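Local coordinates for putative glyoxalase superfamily protein (PDB 3IUZ) that probably acts as an iron(II)-dependent 2-oxoadipate dioxygenase/decarboxylase that turns 2-oxoadipate into 2-hydroxyglutarate, at residues A175-L178 with L179-D183; A101-T104 with R105-R108; F204-Q207 with H208-R212; V52-A55 with G56-R60; S17-R20 with H21-L25. All blocks are in the same frame, centred on the assembly; numbering follows the deposited sequence.

Interaction 1: A175-L178 with L179-D183; sequences AQTL and LWQLD
Q181 lies back along the helix and meets both T177 and L178. Its CG is anti to the carbonyl carbon (chi1 -69°) and the chain runs extended from there. This keeps it side by side with T177, both pointing the same way. Q181 CG sits 3.2 Å from T177 O. Further out, Q181 NE2 approaches the methyl T177 CG2 at 3.4 Å. The other end of the amide turns to L178, with OE1 3.9 Å from CD2. These are packing contacts, not hydrogen bonds. The polar T177 OG1 instead bonds back to P173 O.

L178 and L179 are both buried, and both belong to regular turns of the alpha-helix 173-185. The i to i+4 bonds are intact: L179 N donates to A175 O at 3.0 Å and L182 N to L178 O at 3.0 Å. L179 CG lies anti to its backbone nitrogen (chi1 -151°), and its CB rests 3.3 Å from A175 O. Its branches pack on P109 and L110 of helix 101-110, as seen in one of two modelled conformers. L178 faces helix 190-200, where it meets E195 and L196.

W180 marks the exposed side. Its indole edge is turned to Q176 O, which lies near the ring plane, 3.1 Å from CD1. The same oxygen accepts the backbone N-H of W180.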
loop_
_atom_site.group_PDB
_atom_site.type_symbol
_atom_site.label_atom_id
_atom_site.label_comp_id
_atom_site.label_asym_id
_atom_site.label_seq_id
_atom_site.Cartn_x
_atom_site.Cartn_y
_atom_site.Cartn_z
ATOM N N ALA A 175 -12.611 13.788 -6.342
ATOM C CA ALA A 175 -11.932 12.504 -6.534
ATOM C C ALA A 175 -12.949 11.508 -7.125
ATOM O O ALA A 175 -12.658 10.767 -8.072
ATOM C CB ALA A 175 -11.342 11.943 -5.199
ATOM N N GLN A 176 -14.129 11.483 -6.538
ATOM C CA GLN A 176 -15.173 10.549 -6.997
ATOM C C GLN A 176 -15.677 10.884 -8.368
ATOM O O GLN A 176 -15.976 9.988 -9.135
ATOM C CB GLN A 176 -16.311 10.496 -6.003
ATOM C CG GLN A 176 -15.892 9.903 -4.657
ATOM C CD GLN A 176 -17.035 9.758 -3.666
ATOM O OE1 GLN A 176 -18.070 9.102 -3.952
ATOM N NE2 GLN A 176 -16.825 10.300 -2.450
ATOM N N THR A 177 -15.782 12.186 -8.681
ATOM C CA THR A 177 -16.140 12.621 -10.017
ATOM C C THR A 177 -15.206 12.036 -11.077
ATOM O O THR A 177 -15.653 11.438 -12.104
ATOM C CB THR A 177 -16.086 14.165 -10.109
ATOM O OG1 THR A 177 -17.039 14.723 -9.185
ATOM C CG2 THR A 177 -16.379 14.645 -11.552
ATOM N N LEU A 178 -13.901 12.137 -10.828
ATOM C CA LEU A 178 -12.901 11.734 -11.839
ATOM C C LEU A 178 -12.793 10.197 -11.939
ATOM O O LEU A 178 -12.637 9.645 -13.034
ATOM C CB LEU A 178 -11.521 12.378 -11.525
ATOM C CG LEU A 178 -11.482 13.919 -11.700
ATOM C CD1 LEU A 178 -10.112 14.547 -11.261
ATOM C CD2 LEU A 178 -11.806 14.275 -13.176
ATOM N N LEU A 179 -12.885 9.547 -10.783
ATOM C CA LEU A 179 -12.898 8.096 -10.690
ATOM C C LEU A 179 -14.005 7.451 -11.549
ATOM O O LEU A 179 -13.770 6.521 -12.307
ATOM C CB LEU A 179 -13.110 7.734 -9.225
ATOM C CG LEU A 179 -12.524 6.440 -8.725
ATOM C CD1 LEU A 179 -11.128 6.270 -9.314
ATOM C CD2 LEU A 179 -12.570 6.479 -7.152
ATOM N N TRP A 180 -15.233 7.970 -11.433
ATOM C CA TRP A 180 -16.367 7.422 -12.149
ATOM C C TRP A 180 -16.452 7.851 -13.619
ATOM O O TRP A 180 -16.987 7.076 -14.426
ATOM C CB TRP A 180 -17.648 7.640 -11.310
ATOM C CG TRP A 180 -17.513 6.788 -10.113
ATOM C CD1 TRP A 180 -17.097 7.154 -8.853
ATOM C CD2 TRP A 180 -17.577 5.358 -10.102
ATOM N NE1 TRP A 180 -16.976 6.048 -8.068
ATOM C CE2 TRP A 180 -17.257 4.935 -8.807
ATOM C CE3 TRP A 180 -17.882 4.394 -11.070
ATOM C CZ2 TRP A 180 -17.229 3.579 -8.447
ATOM C CZ3 TRP A 180 -17.844 3.050 -10.711
ATOM C CH2 TRP A 180 -17.562 2.669 -9.382
ATOM N N GLN A 181 -15.894 9.018 -13.991
ATOM C CA GLN A 181 -15.658 9.352 -15.409
ATOM C C GLN A 181 -14.690 8.329 -16.027
ATOM O O GLN A 181 -14.881 7.877 -17.163
ATOM C CB GLN A 181 -15.070 10.775 -15.577
ATOM C CG GLN A 181 -16.160 11.834 -15.201
ATOM C CD GLN A 181 -15.710 13.252 -15.347
ATOM O OE1 GLN A 181 -14.604 13.519 -15.856
ATOM N NE2 GLN A 181 -16.558 14.174 -14.896
ATOM N N LEU A 182 -13.652 7.993 -15.265
ATOM C CA LEU A 182 -12.610 7.074 -15.700
ATOM C C LEU A 182 -13.222 5.698 -15.891
ATOM O O LEU A 182 -12.958 5.068 -16.894
ATOM C CB LEU A 182 -11.466 7.000 -14.685
ATOM C CG LEU A 182 -10.306 6.044 -14.999
ATOM C CD1 LEU A 182 -9.646 6.351 -16.344
ATOM C CD2 LEU A 182 -9.270 6.076 -13.853
ATOM N N ASP A 183 -14.011 5.262 -14.919
ATOM C CA ASP A 183 -14.680 3.955 -15.037
ATOM C C ASP A 183 -15.559 3.923 -16.282
ATOM O O ASP A 183 -15.580 2.947 -17.000
ATOM C CB ASP A 183 -15.497 3.629 -13.789
ATOM C CG ASP A 183 -16.387 2.432 -14.016
ATOM O OD1 ASP A 183 -15.878 1.304 -13.928
ATOM O OD2 ASP A 183 -17.577 2.626 -14.318
#

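Interaction 2: A101-T104 with R105-R108; sequences AAFT and RILR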
loop_
_atom_site.group_PDB
_atom_site.type_symbol
_atom_site.label_atom_id
_atom_site.label_comp_id
_atom_site.label_asym_id
_atom_site.label_seq_id
_atom_site.Cartn_x
_atom_site.Cartn_y
_atom_site.Cartn_z
ATOM N N ALA A 101 -14.076 -1.616 2.201
ATOM C CA ALA A 101 -14.945 -0.771 1.374
ATOM C C ALA A 101 -14.341 0.618 1.209
ATOM O O ALA A 101 -14.634 1.317 0.277
ATOM C CB ALA A 101 -16.363 -0.640 2.009
ATOM N N ALA A 102 -13.495 1.030 2.131
ATOM C CA ALA A 102 -12.879 2.349 2.025
ATOM C C ALA A 102 -11.966 2.414 0.815
ATOM O O ALA A 102 -11.750 3.473 0.273
ATOM C CB ALA A 102 -12.111 2.705 3.322
ATOM N N PHE A 103 -11.429 1.265 0.407
ATOM C CA PHE A 103 -10.561 1.167 -0.750
ATOM C C PHE A 103 -11.148 0.454 -1.983
ATOM O O PHE A 103 -10.796 0.813 -3.079
ATOM C CB PHE A 103 -9.235 0.532 -0.322
ATOM C CG PHE A 103 -8.433 1.467 0.507
ATOM C CD1 PHE A 103 -7.704 2.466 -0.110
ATOM C CD2 PHE A 103 -8.584 1.492 1.890
ATOM C CE1 PHE A 103 -7.078 3.418 0.630
ATOM C CE2 PHE A 103 -7.953 2.442 2.634
ATOM C CZ PHE A 103 -7.179 3.388 2.003
ATOM N N THR A 104 -12.040 -0.513 -1.830
ATOM C CA THR A 104 -12.609 -1.124 -3.034
ATOM C C THR A 104 -13.402 -0.090 -3.890
ATOM O O THR A 104 -13.430 -0.204 -5.098
ATOM C CB THR A 104 -13.478 -2.336 -2.732
ATOM O OG1 THR A 104 -14.395 -2.042 -1.701
ATOM C CG2 THR A 104 -12.580 -3.538 -2.277
ATOM N N ARG A 105 -14.043 0.865 -3.239
ATOM C CA ARG A 105 -14.700 1.994 -3.888
ATOM C C ARG A 105 -13.745 2.871 -4.728
ATOM O O ARG A 105 -14.218 3.647 -5.558
ATOM C CB ARG A 105 -15.416 2.865 -2.878
ATOM C CG ARG A 105 -14.466 3.767 -2.039
ATOM C CD ARG A 105 -15.116 4.440 -0.852
ATOM N NE ARG A 105 -14.111 5.091 -0.004
ATOM C CZ ARG A 105 -14.277 6.228 0.676
ATOM N NH1 ARG A 105 -15.422 6.905 0.668
ATOM N NH2 ARG A 105 -13.289 6.669 1.430
ATOM N N ILE A 106 -12.423 2.715 -4.510
ATOM C CA ILE A 106 -11.388 3.362 -5.281
ATOM C C ILE A 106 -10.797 2.384 -6.302
ATOM O O ILE A 106 -10.684 2.694 -7.496
ATOM C CB ILE A 106 -10.232 3.901 -4.369
ATOM C CG1 ILE A 106 -10.715 4.948 -3.360
ATOM C CG2 ILE A 106 -9.074 4.432 -5.220
ATOM C CD1 ILE A 106 -9.637 5.316 -2.216
ATOM N N LEU A 107 -10.396 1.194 -5.849
ATOM C CA LEU A 107 -9.667 0.291 -6.726
ATOM C C LEU A 107 -10.545 -0.252 -7.856
ATOM O O LEU A 107 -10.046 -0.522 -8.942
ATOM C CB LEU A 107 -9.121 -0.921 -5.935
ATOM C CG LEU A 107 -8.180 -0.544 -4.781
ATOM C CD1 LEU A 107 -7.669 -1.691 -3.955
ATOM C CD2 LEU A 107 -6.994 0.259 -5.333
ATOM N N ARG A 108 -11.838 -0.456 -7.573
ATOM C CA ARG A 108 -12.752 -1.069 -8.546
ATOM C C ARG A 108 -12.900 -0.147 -9.759
ATOM O O ARG A 108 -12.626 -0.576 -10.853
ATOM C CB ARG A 108 -14.081 -1.433 -7.898
ATOM C CG ARG A 108 -13.961 -2.559 -6.898
ATOM C CD ARG A 108 -13.767 -3.933 -7.507
ATOM N NE ARG A 108 -15.012 -4.408 -8.068
ATOM C CZ ARG A 108 -15.226 -4.800 -9.310
ATOM N NH1 ARG A 108 -14.260 -4.820 -10.221
ATOM N NH2 ARG A 108 -16.463 -5.158 -9.661
HETATM O O HOH W 1 -10.471 5.771 1.595
#
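R105 reaches back to the first turn, where its NE donates to A102 O at 2.9 Å. The bond is nearly straight (168°). The oxygen lies in the guanidinium plane, but the nitrogen stands above the carbonyl plane. A water closes a small ring: it donates to A102 O at 2.9 Å and accepts from R105 NH2 at 3.0 Å. The A102 carbonyl is thus gripped by two donors. The first torsion of R105 sets this up. At 76° it places CG between the backbone nitrogen and the carbonyl carbon, and the chain then runs extended past A101 O, 3.4 Å from CD.

Both segments belong to the short helix 101-110, and the contact spans its first turns. F103 O accepts two backbone bonds there, from I106 N at 2.9 Å and L107 N at 2.8 Å. The i to i+3 bond comes from above the carbonyl plane, while the i to i+4 bond is the ordinary alpha-helical one. F103 and I106 point the same way, and their CD1 atoms touch at 4.0 Å. On the other side of the helix R108 CG packs over T104 O at 3.0 Å.

Further out, D169 forms a salt bridge with R105 NH2 and would hold the guanidinium in place. R108 NH1 bonds to Y112 O. F103 also packs on L85 and T87 of strand 80-87.

Interaction 3: F204-Q207 with H208-R212; sequences FERQ and HGVPR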
loop_
_atom_site.group_PDB
_atom_site.type_symbol
_atom_site.label_atom_id
_atom_site.label_comp_id
_atom_site.label_asym_id
_atom_site.label_seq_id
_atom_site.Cartn_x
_atom_site.Cartn_y
_atom_site.Cartn_z
ATOM N N PHE A 204 -4.337 6.967 1.251
ATOM C CA PHE A 204 -3.413 5.956 1.754
ATOM C C PHE A 204 -2.584 6.528 2.887
ATOM O O PHE A 204 -1.324 6.582 2.828
ATOM C CB PHE A 204 -2.551 5.405 0.609
ATOM C CG PHE A 204 -3.361 4.817 -0.494
ATOM C CD1 PHE A 204 -3.883 5.629 -1.489
ATOM C CD2 PHE A 204 -3.646 3.460 -0.521
ATOM C CE1 PHE A 204 -4.661 5.122 -2.481
ATOM C CE2 PHE A 204 -4.415 2.933 -1.545
ATOM C CZ PHE A 204 -4.913 3.738 -2.511
ATOM N N GLU A 205 -3.320 6.868 3.943
ATOM C CA GLU A 205 -2.774 7.552 5.111
ATOM C C GLU A 205 -3.702 7.341 6.327
ATOM O O GLU A 205 -4.762 6.725 6.223
ATOM C CB GLU A 205 -2.643 9.047 4.820
ATOM C CG GLU A 205 -1.705 9.432 3.686
ATOM C CD GLU A 205 -0.265 8.978 3.886
ATOM O OE1 GLU A 205 0.130 8.600 5.015
ATOM O OE2 GLU A 205 0.485 9.027 2.884
ATOM N N ARG A 206 -3.294 7.855 7.478
ATOM C CA ARG A 206 -4.083 7.769 8.713
ATOM C C ARG A 206 -5.196 8.806 8.632
ATOM O O ARG A 206 -4.916 9.970 8.546
ATOM C CB ARG A 206 -3.189 8.047 9.928
ATOM C CG ARG A 206 -3.757 7.662 11.306
ATOM C CD ARG A 206 -3.061 8.419 12.448
ATOM N NE ARG A 206 -3.510 9.801 12.481
ATOM C CZ ARG A 206 -2.854 10.812 13.045
ATOM N NH1 ARG A 206 -1.709 10.593 13.685
ATOM N NH2 ARG A 206 -3.355 12.046 12.972
ATOM N N GLN A 207 -6.450 8.364 8.693
ATOM C CA GLN A 207 -7.622 9.244 8.610
ATOM C C GLN A 207 -8.201 9.666 9.957
ATOM O O GLN A 207 -9.005 10.603 10.022
ATOM C CB GLN A 207 -8.692 8.522 7.830
ATOM C CG GLN A 207 -8.216 8.116 6.419
ATOM C CD GLN A 207 -7.639 9.247 5.649
ATOM O OE1 GLN A 207 -8.110 10.372 5.758
ATOM N NE2 GLN A 207 -6.658 8.966 4.816
ATOM N N HIS A 208 -7.795 8.981 11.027
ATOM C CA HIS A 208 -8.166 9.369 12.382
ATOM C C HIS A 208 -7.128 10.304 13.011
ATOM O O HIS A 208 -5.997 10.412 12.528
ATOM C CB HIS A 208 -8.450 8.128 13.264
ATOM C CG HIS A 208 -7.315 7.159 13.362
ATOM N ND1 HIS A 208 -7.250 5.992 12.615
ATOM C CD2 HIS A 208 -6.187 7.187 14.122
ATOM C CE1 HIS A 208 -6.127 5.351 12.918
ATOM N NE2 HIS A 208 -5.475 6.047 13.840
ATOM N N GLY A 209 -7.514 10.991 14.095
ATOM C CA GLY A 209 -6.618 11.904 14.787
ATOM C C GLY A 209 -5.638 11.160 15.672
ATOM O O GLY A 209 -5.712 9.949 15.795
ATOM N N VAL A 210 -4.734 11.917 16.285
ATOM C CA VAL A 210 -3.740 11.381 17.193
ATOM C C VAL A 210 -4.462 10.576 18.258
ATOM O O VAL A 210 -5.327 11.086 18.909
ATOM C CB VAL A 210 -2.911 12.518 17.844
ATOM C CG1 VAL A 210 -1.935 11.970 18.860
ATOM C CG2 VAL A 210 -2.207 13.359 16.768
ATOM N N PRO A 211 -4.126 9.306 18.419
ATOM C CA PRO A 211 -4.773 8.535 19.472
ATOM C C PRO A 211 -4.156 8.748 20.859
ATOM O O PRO A 211 -3.001 9.175 20.981
ATOM C CB PRO A 211 -4.496 7.102 19.062
ATOM C CG PRO A 211 -3.199 7.175 18.432
ATOM C CD PRO A 211 -3.193 8.479 17.656
ATOM N N ARG A 212 -4.939 8.388 21.877
ATOM C CA ARG A 212 -4.497 8.434 23.270
ATOM C C ARG A 212 -3.470 7.342 23.489
ATOM O O ARG A 212 -3.617 6.229 23.009
ATOM C CB ARG A 212 -5.656 8.175 24.196
ATOM C CG ARG A 212 -6.632 9.311 24.204
ATOM C CD ARG A 212 -7.823 9.050 25.060
ATOM N NE ARG A 212 -8.816 10.063 24.705
ATOM C CZ ARG A 212 -10.041 10.142 25.193
ATOM N NH1 ARG A 212 -10.453 9.273 26.123
ATOM N NH2 ARG A 212 -10.849 11.114 24.758
#
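The R206 and H208 side chains cross at about a right angle. R206 CG sits over one face of the imidazole, 3.6 Å from the centroid and 19° off the ring normal. This is a CH-pi contact. The first torsion of H208 (57°) puts CG between the backbone nitrogen and the carbonyl carbon, which turns one ring face to R206 CG. R206 then bends at chi3 (74°) toward the backbone. There, in the conformer described, NE donates to H208 O at 2.6 Å, a short, bent bond whose length is doubtful. The guanidinium and ring planes end up 21° apart. The G209-V210 peptide lies over one guanidinium face, with V210 N 3.6 Å from NH2.

The segments form an irregular loop between helices 190-200 and 213-222. Q207 NE2 bonds to P202 O and makes a weak bond to E205 O. G209 N bonds to N166 OD1.

H208 NE2 bonds to A230 O. A carbonyl can only accept, so that nitrogen carries a hydrogen, which favours this orientation of the ring. H208 N is buried without a partner. The side-chain bond and the CH-pi contact add to the backbone bonds of E205 with N234 and Q207 with A168.

Interaction 4: V52-A55 with G56-R60; sequences VLFA and GILDR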
loop_
_atom_site.group_PDB
_atom_site.type_symbol
_atom_site.label_atom_id
_atom_site.label_comp_id
_atom_site.label_asym_id
_atom_site.label_seq_id
_atom_site.Cartn_x
_atom_site.Cartn_y
_atom_site.Cartn_z
ATOM N N VAL A 52 3.557 6.459 -7.456
ATOM C CA VAL A 52 3.571 7.593 -6.562
ATOM C C VAL A 52 3.506 7.066 -5.149
ATOM O O VAL A 52 4.270 7.528 -4.271
ATOM C CB VAL A 52 2.452 8.599 -6.880
ATOM C CG1 VAL A 52 2.379 9.681 -5.792
ATOM C CG2 VAL A 52 2.670 9.172 -8.295
ATOM N N LEU A 53 2.683 6.026 -4.941
ATOM C CA LEU A 53 2.502 5.460 -3.618
ATOM C C LEU A 53 3.786 4.730 -3.153
ATOM O O LEU A 53 4.181 4.810 -1.998
ATOM C CB LEU A 53 1.263 4.528 -3.568
ATOM C CG LEU A 53 -0.105 5.235 -3.660
ATOM C CD1 LEU A 53 -1.252 4.185 -3.756
ATOM C CD2 LEU A 53 -0.302 6.207 -2.465
ATOM N N PHE A 54 4.413 4.026 -4.072
ATOM C CA PHE A 54 5.715 3.415 -3.877
ATOM C C PHE A 54 6.774 4.458 -3.469
ATOM O O PHE A 54 7.478 4.280 -2.477
ATOM C CB PHE A 54 6.141 2.647 -5.133
ATOM C CG PHE A 54 7.444 1.891 -4.970
ATOM C CD1 PHE A 54 7.466 0.672 -4.319
ATOM C CD2 PHE A 54 8.644 2.414 -5.430
ATOM C CE1 PHE A 54 8.673 -0.042 -4.142
ATOM C CE2 PHE A 54 9.870 1.735 -5.212
ATOM C CZ PHE A 54 9.874 0.464 -4.602
ATOM N N ALA A 55 6.845 5.570 -4.178
ATOM C CA ALA A 55 7.752 6.631 -3.796
ATOM C C ALA A 55 7.493 7.133 -2.377
ATOM O O ALA A 55 8.444 7.476 -1.646
ATOM C CB ALA A 55 7.697 7.755 -4.791
ATOM N N GLY A 56 6.223 7.180 -1.998
ATOM C CA GLY A 56 5.789 7.533 -0.646
ATOM C C GLY A 56 6.259 6.504 0.382
ATOM O O GLY A 56 6.685 6.876 1.494
ATOM N N ILE A 57 6.248 5.221 0.036
ATOM C CA ILE A 57 6.820 4.183 0.932
ATOM C C ILE A 57 8.297 4.412 1.134
ATOM O O ILE A 57 8.777 4.390 2.265
ATOM C CB ILE A 57 6.634 2.725 0.453
ATOM C CG1 ILE A 57 5.574 2.032 1.290
ATOM C CG2 ILE A 57 7.965 1.867 0.589
ATOM C CD1 ILE A 57 5.828 2.041 2.745
ATOM N N LEU A 58 9.025 4.635 0.046
ATOM C CA LEU A 58 10.451 4.881 0.123
ATOM C C LEU A 58 10.783 6.083 1.025
ATOM O O LEU A 58 11.821 6.066 1.710
ATOM C CB LEU A 58 11.042 5.080 -1.275
ATOM C CG LEU A 58 11.025 3.856 -2.212
ATOM C CD1 LEU A 58 11.779 4.223 -3.489
ATOM C CD2 LEU A 58 11.623 2.569 -1.535
ATOM N N ASP A 59 9.927 7.112 1.019
ATOM C CA ASP A 59 10.160 8.292 1.848
ATOM C C ASP A 59 10.116 7.938 3.343
ATOM O O ASP A 59 10.633 8.690 4.146
ATOM C CB ASP A 59 9.086 9.357 1.621
ATOM C CG ASP A 59 9.155 10.004 0.239
ATOM O OD1 ASP A 59 10.198 9.926 -0.421
ATOM O OD2 ASP A 59 8.138 10.615 -0.169
ATOM N N ARG A 60 9.434 6.871 3.738
ATOM C CA ARG A 60 9.353 6.560 5.166
ATOM C C ARG A 60 9.827 5.156 5.560
ATOM O O ARG A 60 9.615 4.706 6.713
ATOM C CB ARG A 60 7.947 6.783 5.673
ATOM C CG ARG A 60 6.948 5.793 5.190
ATOM C CD ARG A 60 5.584 6.187 5.715
ATOM N NE ARG A 60 4.643 5.143 5.351
ATOM C CZ ARG A 60 4.134 5.033 4.135
ATOM N NH1 ARG A 60 4.456 5.945 3.202
ATOM N NH2 ARG A 60 3.307 4.024 3.844
HETATM O O HOH W 2 2.774 5.735 0.266
#
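L53 O takes two bonds, one from I57 N at 2.9 Å and one from a water that donates at 2.8 Å. The first is a regular i to i+4 helical bond. The second leads on to R60, because the same water accepts a weak bond from R60 NH1. R60 folds back toward the preceding turn. Its NH2 bonds to F236 O, which ties down the other side of the guanidinium.

A55 O is a second acceptor with several neighbours. D59 N donates to it at 3.1 Å. The D59 carboxylate also comes close, with OD1 3.3 Å away, but two acceptors cannot bond. R18 of helix 16-25 brings the hydrogens: its NH2 forms a salt bridge with D59 OD1 and a weak hydrogen bond with A55 O. The positive charge probably offsets the repulsion between the two oxygens.

The apolar contact is between F54 and L58, one turn apart. F54 CG is anti to the backbone nitrogen (chi1 -176°), which swings the ring along the helix toward L58. CE2 then touches L58 CD1 at 3.6 Å. The backbone bond from L58 N to F54 O, 3.0 Å long, joins the same pair.

All this lies in the last turns of helix 42-60, close to the centre of the chain. F54 meets the ring of F80 with planes at about 50°, and it packs with A239 and Y303 of the mixed sheet. I57, in the conformer described, reaches S301 and A239. L58 meets Y303 and L25. Helix 42-60 thus packs against strands 238-242 and 293-306 and against helix 16-25.

Interaction 5: S17-R20 with H21-L25; sequences SRTR and HLLSL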
loop_
_atom_site.group_PDB
_atom_site.type_symbol
_atom_site.label_atom_id
_atom_site.label_comp_id
_atom_site.label_asym_id
_atom_site.label_seq_id
_atom_site.Cartn_x
_atom_site.Cartn_y
_atom_site.Cartn_z
ATOM N N SER A 17 12.559 15.832 -10.849
ATOM C CA SER A 17 13.720 15.139 -10.352
ATOM C C SER A 17 13.353 13.772 -9.747
ATOM O O SER A 17 13.932 12.732 -10.086
ATOM C CB SER A 17 14.424 16.052 -9.325
ATOM O OG SER A 17 15.205 15.295 -8.417
ATOM N N ARG A 18 12.356 13.786 -8.876
ATOM C CA ARG A 18 11.878 12.591 -8.209
ATOM C C ARG A 18 11.312 11.618 -9.267
ATOM O O ARG A 18 11.472 10.419 -9.159
ATOM C CB ARG A 18 10.820 12.975 -7.176
ATOM C CG ARG A 18 11.023 12.472 -5.763
ATOM C CD ARG A 18 10.981 10.959 -5.785
ATOM N NE ARG A 18 10.501 10.296 -4.551
ATOM C CZ ARG A 18 11.177 9.343 -3.895
ATOM N NH1 ARG A 18 12.406 8.987 -4.306
ATOM N NH2 ARG A 18 10.643 8.730 -2.830
ATOM N N THR A 19 10.664 12.147 -10.300
ATOM C CA THR A 19 10.117 11.321 -11.385
ATOM C C THR A 19 11.197 10.649 -12.182
ATOM O O THR A 19 11.096 9.466 -12.496
ATOM C CB THR A 19 9.216 12.177 -12.293
ATOM O OG1 THR A 19 8.070 12.543 -11.508
ATOM C CG2 THR A 19 8.809 11.450 -13.597
ATOM N N ARG A 20 12.226 11.417 -12.526
ATOM C CA ARG A 20 13.390 10.866 -13.193
ATOM C C ARG A 20 13.964 9.694 -12.421
ATOM O O ARG A 20 14.214 8.682 -13.011
ATOM C CB ARG A 20 14.463 11.956 -13.452
ATOM C CG ARG A 20 14.262 12.654 -14.793
ATOM C CD ARG A 20 15.469 13.543 -15.236
ATOM N NE ARG A 20 15.492 14.843 -14.544
ATOM C CZ ARG A 20 16.235 15.149 -13.467
ATOM N NH1 ARG A 20 17.067 14.267 -12.904
ATOM N NH2 ARG A 20 16.144 16.366 -12.936
ATOM N N HIS A 21 14.151 9.830 -11.117
ATOM C CA HIS A 21 14.713 8.733 -10.312
ATOM C C HIS A 21 13.759 7.531 -10.326
ATOM O O HIS A 21 14.169 6.387 -10.540
ATOM C CB HIS A 21 14.911 9.198 -8.865
ATOM C CG HIS A 21 15.236 8.097 -7.892
ATOM N ND1 HIS A 21 16.448 7.427 -7.887
ATOM C CD2 HIS A 21 14.533 7.598 -6.844
ATOM C CE1 HIS A 21 16.451 6.527 -6.919
ATOM N NE2 HIS A 21 15.313 6.627 -6.253
ATOM N N LEU A 22 12.478 7.810 -10.117
ATOM C CA LEU A 22 11.494 6.756 -10.053
ATOM C C LEU A 22 11.415 5.968 -11.392
ATOM O O LEU A 22 11.313 4.730 -11.386
ATOM C CB LEU A 22 10.135 7.342 -9.639
ATOM C CG LEU A 22 9.205 6.340 -8.961
ATOM C CD1 LEU A 22 9.860 5.697 -7.734
ATOM C CD2 LEU A 22 7.889 7.024 -8.614
ATOM N N LEU A 23 11.496 6.676 -12.523
ATOM C CA LEU A 23 11.364 6.016 -13.821
ATOM C C LEU A 23 12.625 5.210 -14.114
ATOM O O LEU A 23 12.578 4.203 -14.798
ATOM C CB LEU A 23 11.060 7.002 -14.962
ATOM C CG LEU A 23 9.666 7.658 -15.013
ATOM C CD1 LEU A 23 9.635 8.791 -16.023
ATOM C CD2 LEU A 23 8.559 6.659 -15.333
ATOM N N SER A 24 13.778 5.626 -13.599
ATOM C CA SER A 24 14.943 4.803 -13.834
ATOM C C SER A 24 14.957 3.590 -12.898
ATOM O O SER A 24 15.578 2.605 -13.213
ATOM C CB SER A 24 16.220 5.608 -13.691
ATOM O OG SER A 24 16.480 5.792 -12.326
ATOM N N LEU A 25 14.228 3.643 -11.791
ATOM C CA LEU A 25 14.274 2.580 -10.775
ATOM C C LEU A 25 13.204 1.483 -11.004
ATOM O O LEU A 25 13.521 0.299 -10.972
ATOM C CB LEU A 25 14.055 3.178 -9.388
ATOM C CG LEU A 25 13.972 2.219 -8.216
ATOM C CD1 LEU A 25 15.300 1.475 -8.015
ATOM C CD2 LEU A 25 13.485 3.017 -6.949
#
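T19 and L23 make the close-packed side of this helical turn. They lie side by side and point the same way, with T19 CG2 3.7 Å from L23 CD1. With chi1 -67° T19 OG1 lies beside the backbone nitrogen, where it bonds back to G15 O, and CG2 is left anti to that nitrogen, facing L23. The backbone of the same turn is held by L23 N to T19 O at 2.8 Å, the shortest bond of this turn, and by L22 N to R18 O at 3.0 Å.

The other side is looser. R18 and H21 run alongside each other, and R18 NH1 comes within 3.6 Å of H21 CD2. The guanidinium and ring planes are only 1° apart, yet no hydrogen bond joins them. R18 is anchored by D59, and the looseness is toward H21. S24 OG donates to H21 O at 3.0 Å near the end of the helix. R20 is exposed and folds its guanidinium over S17 CA.

Helix 16-25 packs against three others on its buried side. T19 packs on L10 and L14 of helix 4-14. L22 and L23 both press on M51 of helix 42-60. H21 touches A72 of helix 62-73, and L25 meets T68 and V71 of that same helix.

Overall arrangement
Along the chain the order is interaction 5, 4, 2, 1, 3. Interactions 4 and 5 have centres about 12 Å apart, where helix 16-25 packs on helix 42-60, with A55 CB 3.9 Å from L22 CD2. Interactions 1 and 2 are also about 12 Å apart, and helix 173-185 meets helix 101-110 with L179 CD2 3.6 Å from R105 O. F204 of interaction 3 touches both helix pairs, through F103 and L53. The centres farthest apart are those of interactions 3 and 5, about 30 Å. Interaction 4 packs on the mixed sheet. Interactions 1, 2 and 3 lie within the 2-oxoadipate dioxygenase/decarboxylase family region, where they are structural packing.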